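Local coordinates for protein fructose-bisphosphatase (Pyrococcus horikoshii, PDB 1VDW) that probably hydrolyses fructose 1,6-bisphosphate to fructose 6-phosphate and phosphate as a magnesium-dependent homodimeric phosphatase of the inositol monophosphatase superfamily, at residues 146-154 with 164-175. Sequence-based numbering, arbitrary orientation.
Sequences AEKPSISFY and DKVKRTRTLGAI. With EDO (1,2-ethanediol), chain C.
The hydroxyl of Y154 is gripped twice: G173 N donates to OH over 2.8 Å from near the ring plane, and E178 OE1, on helix 175-184, is hydrogen-bonded to the same oxygen. This anchor lies at the far end of a beta-alpha-beta unit in which helix 160-164 connects strand 150-154 to strand 168-170, its parallel neighbour and the outermost strand within the chain of a mixed sheet. T171, which also meets the second subunit, works with both branches. With OG1 anti to the carbonyl carbon (chi1 -55°), the hydroxyl donates to F153 O at 2.8 Å, while CG2 makes a CH-pi contact over one face of the Y154 ring, 3.8 Å from its centroid. I151 illustrates parallel pairing: its N and O bond to R168 O and R170 N, on the residues flanking its partner T169. On the face bearing S150 and S152, R168 bends at chi3 (63°) so that NH1 reaches S150 OG at 2.8 Å in the guanidinium plane; a water links NH1 to E147 OE2. On the face bearing I151 and T169, I151 CD1 lies 3.8 Å from CG1 of V166, in the preceding loop. Near D87, a predicted magnesium ligand, I175 N donates to O2 of an ethanediol, probably from the crystallisation liquor, at 3.0 Å.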
# COMPACT_ATOMS: atom_id res chain seq x y z
N ALA A 146 0.66 5.87 21.33
CA ALA A 146 1.16 5.08 22.46
C ALA A 146 2.40 4.25 22.16
O ALA A 146 2.78 3.39 22.96
CB ALA A 146 0.05 4.19 22.99
N GLU A 147 3.03 4.49 21.02
CA GLU A 147 4.25 3.78 20.64
C GLU A 147 4.95 4.56 19.55
O GLU A 147 4.45 5.60 19.12
CB GLU A 147 3.91 2.37 20.13
CG GLU A 147 2.88 2.32 19.02
CD GLU A 147 2.76 0.95 18.39
OE1 GLU A 147 2.80 -0.06 19.13
OE2 GLU A 147 2.63 0.87 17.15
N LYS A 148 6.12 4.10 19.12
CA LYS A 148 6.83 4.82 18.07
C LYS A 148 5.85 4.84 16.90
O LYS A 148 5.35 3.80 16.47
CB LYS A 148 8.14 4.11 17.72
CG LYS A 148 9.15 5.05 17.09
CD LYS A 148 10.50 4.38 16.93
CE LYS A 148 11.51 5.36 16.37
NZ LYS A 148 12.87 4.76 16.26
N PRO A 149 5.55 6.04 16.38
CA PRO A 149 4.60 6.21 15.28
C PRO A 149 4.82 5.52 13.94
O PRO A 149 5.94 5.22 13.53
CB PRO A 149 4.53 7.73 15.13
CG PRO A 149 5.90 8.17 15.53
CD PRO A 149 6.18 7.32 16.74
N SER A 150 3.69 5.27 13.28
CA SER A 150 3.65 4.67 11.95
C SER A 150 3.06 5.79 11.11
O SER A 150 1.99 6.30 11.43
CB SER A 150 2.71 3.46 11.93
OG SER A 150 3.20 2.43 12.77
N ILE A 151 3.76 6.18 10.05
CA ILE A 151 3.28 7.29 9.24
C ILE A 151 3.34 7.06 7.75
O ILE A 151 4.04 6.17 7.27
CB ILE A 151 4.11 8.57 9.53
CG1 ILE A 151 5.51 8.46 8.90
CG2 ILE A 151 4.24 8.78 11.04
CD1 ILE A 151 6.29 9.77 8.86
N SER A 152 2.57 7.86 7.02
CA SER A 152 2.63 7.89 5.56
C SER A 152 3.63 9.03 5.33
O SER A 152 3.55 10.07 5.99
CB SER A 152 1.26 8.21 4.96
OG SER A 152 1.37 8.65 3.62
N PHE A 153 4.56 8.83 4.41
CA PHE A 153 5.60 9.82 4.17
C PHE A 153 5.97 9.96 2.70
O PHE A 153 6.30 8.97 2.04
CB PHE A 153 6.84 9.44 5.01
CG PHE A 153 7.98 10.43 4.94
CD1 PHE A 153 7.75 11.81 4.93
CD2 PHE A 153 9.29 9.97 4.97
CE1 PHE A 153 8.82 12.71 4.95
CE2 PHE A 153 10.36 10.87 4.99
CZ PHE A 153 10.12 12.24 4.98
N TYR A 154 5.90 11.19 2.21
CA TYR A 154 6.24 11.54 0.83
C TYR A 154 7.18 12.75 0.85
O TYR A 154 6.85 13.78 1.45
CB TYR A 154 5.02 11.96 0.02
CG TYR A 154 3.97 10.90 -0.26
CD1 TYR A 154 3.88 10.30 -1.51
CD2 TYR A 154 3.03 10.57 0.70
CE1 TYR A 154 2.86 9.41 -1.81
CE2 TYR A 154 2.01 9.67 0.42
CZ TYR A 154 1.93 9.10 -0.84
OH TYR A 154 0.91 8.24 -1.15
N ASP A 164 13.89 8.63 11.50
CA ASP A 164 14.44 8.28 12.81
C ASP A 164 13.38 8.34 13.90
O ASP A 164 13.45 7.61 14.89
CB ASP A 164 15.58 9.23 13.17
CG ASP A 164 15.99 9.13 14.62
OD1 ASP A 164 16.52 8.07 15.02
OD2 ASP A 164 15.77 10.11 15.37
N LYS A 165 12.38 9.20 13.71
CA LYS A 165 11.32 9.39 14.68
C LYS A 165 10.17 8.39 14.58
O LYS A 165 9.28 8.38 15.43
CB LYS A 165 10.72 10.79 14.54
CG LYS A 165 11.74 11.92 14.47
CD LYS A 165 12.49 12.06 15.77
CE LYS A 165 13.51 13.19 15.69
NZ LYS A 165 14.25 13.37 16.97
N VAL A 166 10.19 7.54 13.56
CA VAL A 166 9.09 6.60 13.38
C VAL A 166 9.49 5.12 13.36
O VAL A 166 10.64 4.77 13.09
CB VAL A 166 8.32 6.92 12.07
CG1 VAL A 166 7.97 8.40 12.02
CG2 VAL A 166 9.15 6.53 10.86
N LYS A 167 8.52 4.27 13.64
CA LYS A 167 8.72 2.82 13.65
C LYS A 167 8.67 2.29 12.21
O LYS A 167 9.38 1.35 11.86
CB LYS A 167 7.63 2.15 14.48
CG LYS A 167 7.72 0.63 14.55
CD LYS A 167 8.94 0.20 15.35
CE LYS A 167 8.92 -1.29 15.63
NZ LYS A 167 10.07 -1.70 16.48
N ARG A 168 7.81 2.89 11.39
CA ARG A 168 7.65 2.47 10.01
C ARG A 168 7.01 3.58 9.19
O ARG A 168 6.36 4.48 9.73
CB ARG A 168 6.76 1.23 9.93
CG ARG A 168 5.36 1.45 10.49
CD ARG A 168 4.46 0.23 10.33
NE ARG A 168 4.93 -0.94 11.06
CZ ARG A 168 4.90 -1.08 12.39
NH1 ARG A 168 4.41 -0.12 13.16
NH2 ARG A 168 5.33 -2.21 12.94
N THR A 169 7.19 3.49 7.88
CA THR A 169 6.57 4.44 6.97
C THR A 169 5.82 3.66 5.90
O THR A 169 6.11 2.48 5.63
CB THR A 169 7.59 5.34 6.24
OG1 THR A 169 8.44 4.54 5.42
CG2 THR A 169 8.42 6.15 7.22
N ARG A 170 4.84 4.33 5.32
CA ARG A 170 4.07 3.80 4.22
C ARG A 170 4.01 4.92 3.19
O ARG A 170 3.98 6.11 3.54
CB ARG A 170 2.65 3.44 4.66
CG ARG A 170 2.57 2.26 5.62
CD ARG A 170 2.87 0.94 4.91
NE ARG A 170 2.82 -0.22 5.80
CZ ARG A 170 3.83 -0.64 6.55
NH1 ARG A 170 4.99 -0.01 6.52
NH2 ARG A 170 3.68 -1.72 7.31
N THR A 171 4.06 4.55 1.93
CA THR A 171 3.94 5.50 0.83
C THR A 171 3.07 4.70 -0.12
O THR A 171 3.55 3.91 -0.93
CB THR A 171 5.30 5.85 0.23
OG1 THR A 171 6.17 6.32 1.27
CG2 THR A 171 5.15 6.94 -0.82
N LEU A 172 1.76 4.89 0.03
CA LEU A 172 0.80 4.09 -0.71
C LEU A 172 0.38 4.53 -2.10
O LEU A 172 -0.09 3.70 -2.88
CB LEU A 172 -0.45 3.89 0.16
CG LEU A 172 -0.17 3.35 1.56
CD1 LEU A 172 -1.48 3.14 2.30
CD2 LEU A 172 0.62 2.05 1.48
N GLY A 173 0.55 5.81 -2.42
CA GLY A 173 0.16 6.27 -3.74
C GLY A 173 -1.29 6.72 -3.86
O GLY A 173 -1.81 6.84 -4.97
N ALA A 174 -1.95 6.96 -2.72
CA ALA A 174 -3.34 7.43 -2.70
C ALA A 174 -3.52 8.20 -1.40
O ALA A 174 -3.97 7.65 -0.38
CB ALA A 174 -4.31 6.26 -2.77
N ILE A 175 -3.19 9.48 -1.43
CA ILE A 175 -3.26 10.31 -0.24
C ILE A 175 -4.62 10.32 0.45
O ILE A 175 -4.70 10.45 1.67
CB ILE A 175 -2.80 11.76 -0.56
CG1 ILE A 175 -2.27 12.43 0.71
CG2 ILE A 175 -3.95 12.58 -1.14
CD1 ILE A 175 -0.96 11.84 1.20
C1 EDO C . -1.82 12.37 -5.65
O1 EDO C . -2.29 11.62 -6.77
C2 EDO C . -2.71 12.07 -4.43
O2 EDO C . -2.65 10.66 -4.11
O HOH W 1 3.56 -1.14 15.82
O HOH W 2 15.45 5.49 15.52